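Protease Do-like 2, chloroplastic (Arabidopsis thaliana, PDB 4FLN) acts as a chloroplast serine protease that makes the primary cut in the photodamaged D1 protein of photosystem II. Local coordinates at residues S237-D242 and G247-Y252; F303-V308 and H347-V352. All blocks are in the same frame, centred on the assembly; numbering follows the deposited sequence.

How the contacts relate
Contact 1 comes first along the chain and closes before contact 2 opens. It joins helix 233-246, which follows the second six-stranded barrel of the trypsin-like protease, to the segment leading out of that helix toward strand 257-261, the first strand of the next sheet. Contact 2 lies on that sheet, in the first PDZ domain, where a side chain of the turn between strands 299-303 and 306-307 reaches one of strand 346-353. The two are about 25 Å apart between centres and about 11 Å between nearest atoms. Lys331 links them: its carbonyl accepts from His238 of contact 1, and its amine makes a salt bridge to Asp304 of segment 303-308. Contact 1 lies at the join of protease and PDZ domain, contact 2 on the PDZ surface.

Contact 1 (S237-D242 and G247-Y252); sequences SHFLTD and GKYTGY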
loop_
_atom_site.group_PDB
_atom_site.type_symbol
_atom_site.label_atom_id
_atom_site.label_comp_id
_atom_site.label_asym_id
_atom_site.label_seq_id
_atom_site.Cartn_x
_atom_site.Cartn_y
_atom_site.Cartn_z
ATOM N N SER B 237 -4.770 40.417 19.590
ATOM C CA SER B 237 -5.282 41.580 20.326
ATOM C C SER B 237 -6.677 41.265 20.803
ATOM O O SER B 237 -6.993 41.428 21.979
ATOM C CB SER B 237 -5.362 42.829 19.449
ATOM O OG SER B 237 -4.138 43.100 18.797
ATOM N N HIS B 238 -7.504 40.800 19.870
ATOM C CA HIS B 238 -8.883 40.458 20.159
ATOM C C HIS B 238 -8.959 39.536 21.357
ATOM O O HIS B 238 -9.802 39.699 22.228
ATOM C CB HIS B 238 -9.525 39.783 18.954
ATOM C CG HIS B 238 -10.986 39.519 19.125
ATOM N ND1 HIS B 238 -11.473 38.596 20.026
ATOM C CD2 HIS B 238 -12.067 40.064 18.521
ATOM C CE1 HIS B 238 -12.792 38.577 19.963
ATOM N NE2 HIS B 238 -13.177 39.464 19.063
ATOM N N PHE B 239 -8.059 38.570 21.400
ATOM C CA PHE B 239 -8.028 37.638 22.506
ATOM C C PHE B 239 -7.655 38.332 23.814
ATOM O O PHE B 239 -8.287 38.130 24.849
ATOM C CB PHE B 239 -7.055 36.498 22.210
ATOM C CG PHE B 239 -7.038 35.445 23.266
ATOM C CD1 PHE B 239 -8.138 34.625 23.453
ATOM C CD2 PHE B 239 -5.938 35.289 24.085
ATOM C CE1 PHE B 239 -8.132 33.667 24.431
ATOM C CE2 PHE B 239 -5.926 34.333 25.067
ATOM C CZ PHE B 239 -7.024 33.518 25.246
ATOM N N LEU B 240 -6.624 39.158 23.770
ATOM C CA LEU B 240 -6.176 39.817 24.985
ATOM C C LEU B 240 -7.221 40.780 25.542
ATOM O O LEU B 240 -7.486 40.765 26.740
ATOM C CB LEU B 240 -4.833 40.516 24.771
ATOM C CG LEU B 240 -3.665 39.578 24.464
ATOM C CD1 LEU B 240 -2.388 40.374 24.204
ATOM C CD2 LEU B 240 -3.469 38.564 25.589
ATOM N N THR B 241 -7.815 41.616 24.693
ATOM C CA THR B 241 -8.807 42.563 25.199
ATOM C C THR B 241 -10.065 41.818 25.640
ATOM O O THR B 241 -10.720 42.207 26.609
ATOM C CB THR B 241 -9.137 43.742 24.218
ATOM O OG1 THR B 241 -10.525 43.719 23.864
ATOM C CG2 THR B 241 -8.294 43.689 22.971
ATOM N N ASP B 242 -10.384 40.730 24.945
ATOM C CA ASP B 242 -11.479 39.882 25.378
ATOM C C ASP B 242 -11.228 39.542 26.844
ATOM O O ASP B 242 -12.102 39.700 27.693
ATOM C CB ASP B 242 -11.552 38.615 24.522
ATOM C CG ASP B 242 -12.748 37.735 24.860
ATOM O OD1 ASP B 242 -12.905 36.666 24.231
ATOM O OD2 ASP B 242 -13.535 38.100 25.756
ATOM N N GLY B 247 -12.396 39.031 31.698
ATOM C CA GLY B 247 -11.661 38.118 32.560
ATOM C C GLY B 247 -11.901 36.647 32.251
ATOM O O GLY B 247 -11.772 35.788 33.121
ATOM N N LYS B 248 -12.232 36.360 30.995
ATOM C CA LYS B 248 -12.441 34.993 30.507
ATOM C C LYS B 248 -12.683 35.042 28.998
ATOM O O LYS B 248 -12.960 36.104 28.442
ATOM C CB LYS B 248 -13.614 34.314 31.217
ATOM C CG LYS B 248 -14.975 34.883 30.863
ATOM C CD LYS B 248 -16.080 34.194 31.648
ATOM C CE LYS B 248 -17.459 34.732 31.280
ATOM N NZ LYS B 248 -18.546 34.097 32.092
ATOM N N TYR B 249 -12.572 33.900 28.335
ATOM C CA TYR B 249 -12.629 33.871 26.876
ATOM C C TYR B 249 -14.076 33.811 26.380
ATOM O O TYR B 249 -14.795 32.864 26.674
ATOM C CB TYR B 249 -11.823 32.672 26.358
ATOM C CG TYR B 249 -11.921 32.450 24.874
ATOM C CD1 TYR B 249 -11.216 33.259 23.989
ATOM C CD2 TYR B 249 -12.716 31.436 24.353
ATOM C CE1 TYR B 249 -11.296 33.070 22.632
ATOM C CE2 TYR B 249 -12.809 31.242 22.986
ATOM C CZ TYR B 249 -12.092 32.063 22.129
ATOM O OH TYR B 249 -12.163 31.884 20.766
ATOM N N THR B 250 -14.512 34.847 25.669
ATOM C CA THR B 250 -15.869 34.887 25.120
ATOM C C THR B 250 -15.942 34.551 23.633
ATOM O O THR B 250 -17.023 34.493 23.051
ATOM C CB THR B 250 -16.535 36.251 25.363
ATOM O OG1 THR B 250 -15.697 37.287 24.837
ATOM C CG2 THR B 250 -16.735 36.482 26.850
ATOM N N GLY B 251 -14.787 34.352 23.016
ATOM C CA GLY B 251 -14.741 33.903 21.638
ATOM C C GLY B 251 -14.992 34.938 20.556
ATOM O O GLY B 251 -15.054 36.137 20.812
ATOM N N TYR B 252 -15.115 34.443 19.330
ATOM C CA TYR B 252 -15.320 35.258 18.143
ATOM C C TYR B 252 -16.715 35.013 17.555
ATOM O O TYR B 252 -17.084 33.871 17.258
ATOM C CB TYR B 252 -14.217 34.974 17.116
ATOM C CG TYR B 252 -12.829 35.183 17.656
ATOM C CD1 TYR B 252 -12.076 36.279 17.272
ATOM C CD2 TYR B 252 -12.268 34.286 18.564
ATOM C CE1 TYR B 252 -10.793 36.482 17.770
ATOM C CE2 TYR B 252 -10.991 34.485 19.076
ATOM C CZ TYR B 252 -10.261 35.587 18.669
ATOM O OH TYR B 252 -8.998 35.804 19.155
#
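Asp242, on helix 233-246, turns its carboxylate to Thr250 and Gly251 in the chain that doubles back after the helix, and collects its donors there. Thr250 N gives the main bond, to Asp242 OD1 at 2.8 Å on the syn side, 20° out of the carboxylate plane. Gly251 N adds a weak bond to the same oxygen. Asp242 OD2 accepts from the hydroxyl Thr250 OG1 and has Thr250 N as a second, weak donor. With chi1 at 55°, OG1 lies between the backbone N and carbonyl carbon of Thr250, on the side facing the acid. One turn earlier, His238 forms an offset stack with Tyr252, centroids 4.1 Å apart and planes at 22°. Their polar ends are satisfied elsewhere: His238 NE2 by Lys331 O, Tyr252 OH by Val235 O. The rings of Phe239 and Tyr249 lie beside each other, and Tyr249 OH is bonded to Asp120. Outside the two segments, Phe332 stacks on His238, Phe239 packs on strands 110-118 and 123-129, and Tyr249 packs on Val116 of strand 110-118, so the returning chain and its helix both rest against the first protease barrel.

Contact 2 (F303-V308 and H347-V352); sequences FDDLHV and HKKVQV
A type I' beta turn, Phe303 to Leu306, connects strands 299-303 and 306-307 of the first PDZ domain and carries the acid that faces strand 346-353. Within the turn, Phe303 N bonds to Leu306 O at 2.8 Å and Leu306 N returns the bond to Phe303 O at 3.0 Å, closing the hairpin with a reciprocal backbone pair. Asp305, at the turn's second corner, reaches out to Lys349, and their side chains cross at about a right angle. Lys349 NZ stands 3.7 Å from Asp305 OD1 and 4.0 Å from Asp305 OD2, a long salt bridge with no hydrogen bond between the segments. The lysine spans the gap because its chain is extended beyond CG, with CG itself swung anti to the backbone N (chi1 -153°). Glu338 OE2 offers the amine a second, long and weak ion pair. Asp304, the other acid of the turn, is held by Lys331 NZ and Glu338 N. Both partners of the bridge are exposed, and the buried area is small, 52 Å². The arrangement is that of a surface ion pair between a tight beta-hairpin turn and a nearby strand of the same antiparallel PDZ sheet.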
loop_
_atom_site.group_PDB
_atom_site.type_symbol
_atom_site.label_atom_id
_atom_site.label_comp_id
_atom_site.label_asym_id
_atom_site.label_seq_id
_atom_site.Cartn_x
_atom_site.Cartn_y
_atom_site.Cartn_z
ATOM N N PHE B 303 -22.400 46.066 5.447
ATOM C CA PHE B 303 -22.196 45.649 6.821
ATOM C C PHE B 303 -21.417 46.756 7.511
ATOM O O PHE B 303 -20.293 47.040 7.112
ATOM C CB PHE B 303 -21.419 44.336 6.837
ATOM C CG PHE B 303 -21.147 43.797 8.202
ATOM C CD1 PHE B 303 -21.876 42.732 8.695
ATOM C CD2 PHE B 303 -20.149 44.338 8.987
ATOM C CE1 PHE B 303 -21.613 42.218 9.943
ATOM C CE2 PHE B 303 -19.887 43.833 10.247
ATOM C CZ PHE B 303 -20.617 42.770 10.725
ATOM N N ASP B 304 -21.994 47.374 8.542
ATOM C CA ASP B 304 -21.381 48.544 9.180
ATOM C C ASP B 304 -20.970 49.577 8.124
ATOM O O ASP B 304 -19.901 50.182 8.217
ATOM C CB ASP B 304 -20.158 48.153 10.024
ATOM C CG ASP B 304 -20.526 47.654 11.433
ATOM O OD1 ASP B 304 -21.685 47.840 11.871
ATOM O OD2 ASP B 304 -19.637 47.084 12.111
ATOM N N ASP B 305 -21.826 49.748 7.120
ATOM C CA ASP B 305 -21.625 50.697 6.011
ATOM C C ASP B 305 -20.412 50.429 5.110
ATOM O O ASP B 305 -19.966 51.320 4.381
ATOM C CB ASP B 305 -21.596 52.150 6.514
ATOM C CG ASP B 305 -22.904 52.571 7.162
ATOM O OD1 ASP B 305 -23.899 52.778 6.430
ATOM O OD2 ASP B 305 -22.937 52.700 8.406
ATOM N N LEU B 306 -19.913 49.199 5.126
ATOM C CA LEU B 306 -18.982 48.743 4.099
ATOM C C LEU B 306 -19.769 47.882 3.120
ATOM O O LEU B 306 -20.518 46.998 3.529
ATOM C CB LEU B 306 -17.828 47.941 4.709
ATOM C CG LEU B 306 -16.873 48.691 5.647
ATOM C CD1 LEU B 306 -16.018 47.725 6.452
ATOM C CD2 LEU B 306 -15.997 49.678 4.874
ATOM N N HIS B 307 -19.621 48.150 1.830
ATOM C CA HIS B 307 -20.383 47.418 0.826
ATOM C C HIS B 307 -19.831 46.022 0.584
ATOM O O HIS B 307 -18.621 45.815 0.570
ATOM C CB HIS B 307 -20.454 48.208 -0.485
ATOM C CG HIS B 307 -21.399 49.369 -0.436
ATOM N ND1 HIS B 307 -22.605 49.318 0.230
ATOM C CD2 HIS B 307 -21.311 50.613 -0.962
ATOM C CE1 HIS B 307 -23.222 50.479 0.108
ATOM N NE2 HIS B 307 -22.458 51.283 -0.611
ATOM N N VAL B 308 -20.737 45.074 0.378
ATOM C CA VAL B 308 -20.401 43.666 0.178
ATOM C C VAL B 308 -20.649 43.279 -1.272
ATOM O O VAL B 308 -21.759 43.480 -1.781
ATOM C CB VAL B 308 -21.273 42.776 1.097
ATOM C CG1 VAL B 308 -21.362 41.384 0.571
ATOM C CG2 VAL B 308 -20.737 42.781 2.517
ATOM N N HIS B 347 -34.497 48.339 -0.249
ATOM C CA HIS B 347 -33.389 48.568 0.670
ATOM C C HIS B 347 -33.925 48.746 2.078
ATOM O O HIS B 347 -34.955 49.377 2.284
ATOM C CB HIS B 347 -32.580 49.797 0.262
ATOM C CG HIS B 347 -31.547 49.516 -0.786
ATOM N ND1 HIS B 347 -31.869 49.273 -2.105
ATOM C CD2 HIS B 347 -30.197 49.429 -0.705
ATOM C CE1 HIS B 347 -30.762 49.055 -2.793
ATOM N NE2 HIS B 347 -29.734 49.141 -1.967
ATOM N N LYS B 348 -33.238 48.160 3.045
ATOM C CA LYS B 348 -33.671 48.244 4.424
ATOM C C LYS B 348 -32.452 48.105 5.322
ATOM O O LYS B 348 -31.503 47.405 4.976
ATOM C CB LYS B 348 -34.684 47.136 4.705
ATOM C CG LYS B 348 -35.561 47.380 5.917
ATOM C CD LYS B 348 -36.881 46.617 5.812
ATOM C CE LYS B 348 -37.648 46.971 4.527
ATOM N NZ LYS B 348 -38.157 48.378 4.491
ATOM N N LYS B 349 -32.465 48.774 6.469
ATOM C CA LYS B 349 -31.390 48.621 7.440
ATOM C C LYS B 349 -31.874 47.807 8.642
ATOM O O LYS B 349 -33.010 47.969 9.079
ATOM C CB LYS B 349 -30.900 49.989 7.891
ATOM C CG LYS B 349 -29.457 50.027 8.358
ATOM C CD LYS B 349 -28.962 51.471 8.384
ATOM C CE LYS B 349 -27.441 51.561 8.436
ATOM N NZ LYS B 349 -26.975 52.977 8.543
ATOM N N VAL B 350 -31.029 46.917 9.157
ATOM C CA VAL B 350 -31.347 46.181 10.380
ATOM C C VAL B 350 -30.142 46.057 11.318
ATOM O O VAL B 350 -29.001 46.233 10.897
ATOM C CB VAL B 350 -31.899 44.766 10.086
ATOM C CG1 VAL B 350 -32.830 44.789 8.895
ATOM C CG2 VAL B 350 -30.766 43.786 9.859
ATOM N N GLN B 351 -30.405 45.759 12.591
ATOM C CA GLN B 351 -29.346 45.480 13.557
ATOM C C GLN B 351 -29.363 44.003 13.943
ATOM O O GLN B 351 -30.427 43.405 14.068
ATOM C CB GLN B 351 -29.520 46.317 14.819
ATOM C CG GLN B 351 -29.603 47.801 14.593
ATOM C CD GLN B 351 -29.760 48.562 15.896
ATOM O OE1 GLN B 351 -28.786 48.779 16.619
ATOM N NE2 GLN B 351 -30.990 48.965 16.208
ATOM N N VAL B 352 -28.184 43.419 14.134
ATOM C CA VAL B 352 -28.082 42.021 14.523
ATOM C C VAL B 352 -27.089 41.823 15.650
ATOM O O VAL B 352 -25.981 42.344 15.605
ATOM C CB VAL B 352 -27.640 41.138 13.359
ATOM C CG1 VAL B 352 -27.673 39.682 13.784
ATOM C CG2 VAL B 352 -28.538 41.359 12.155
#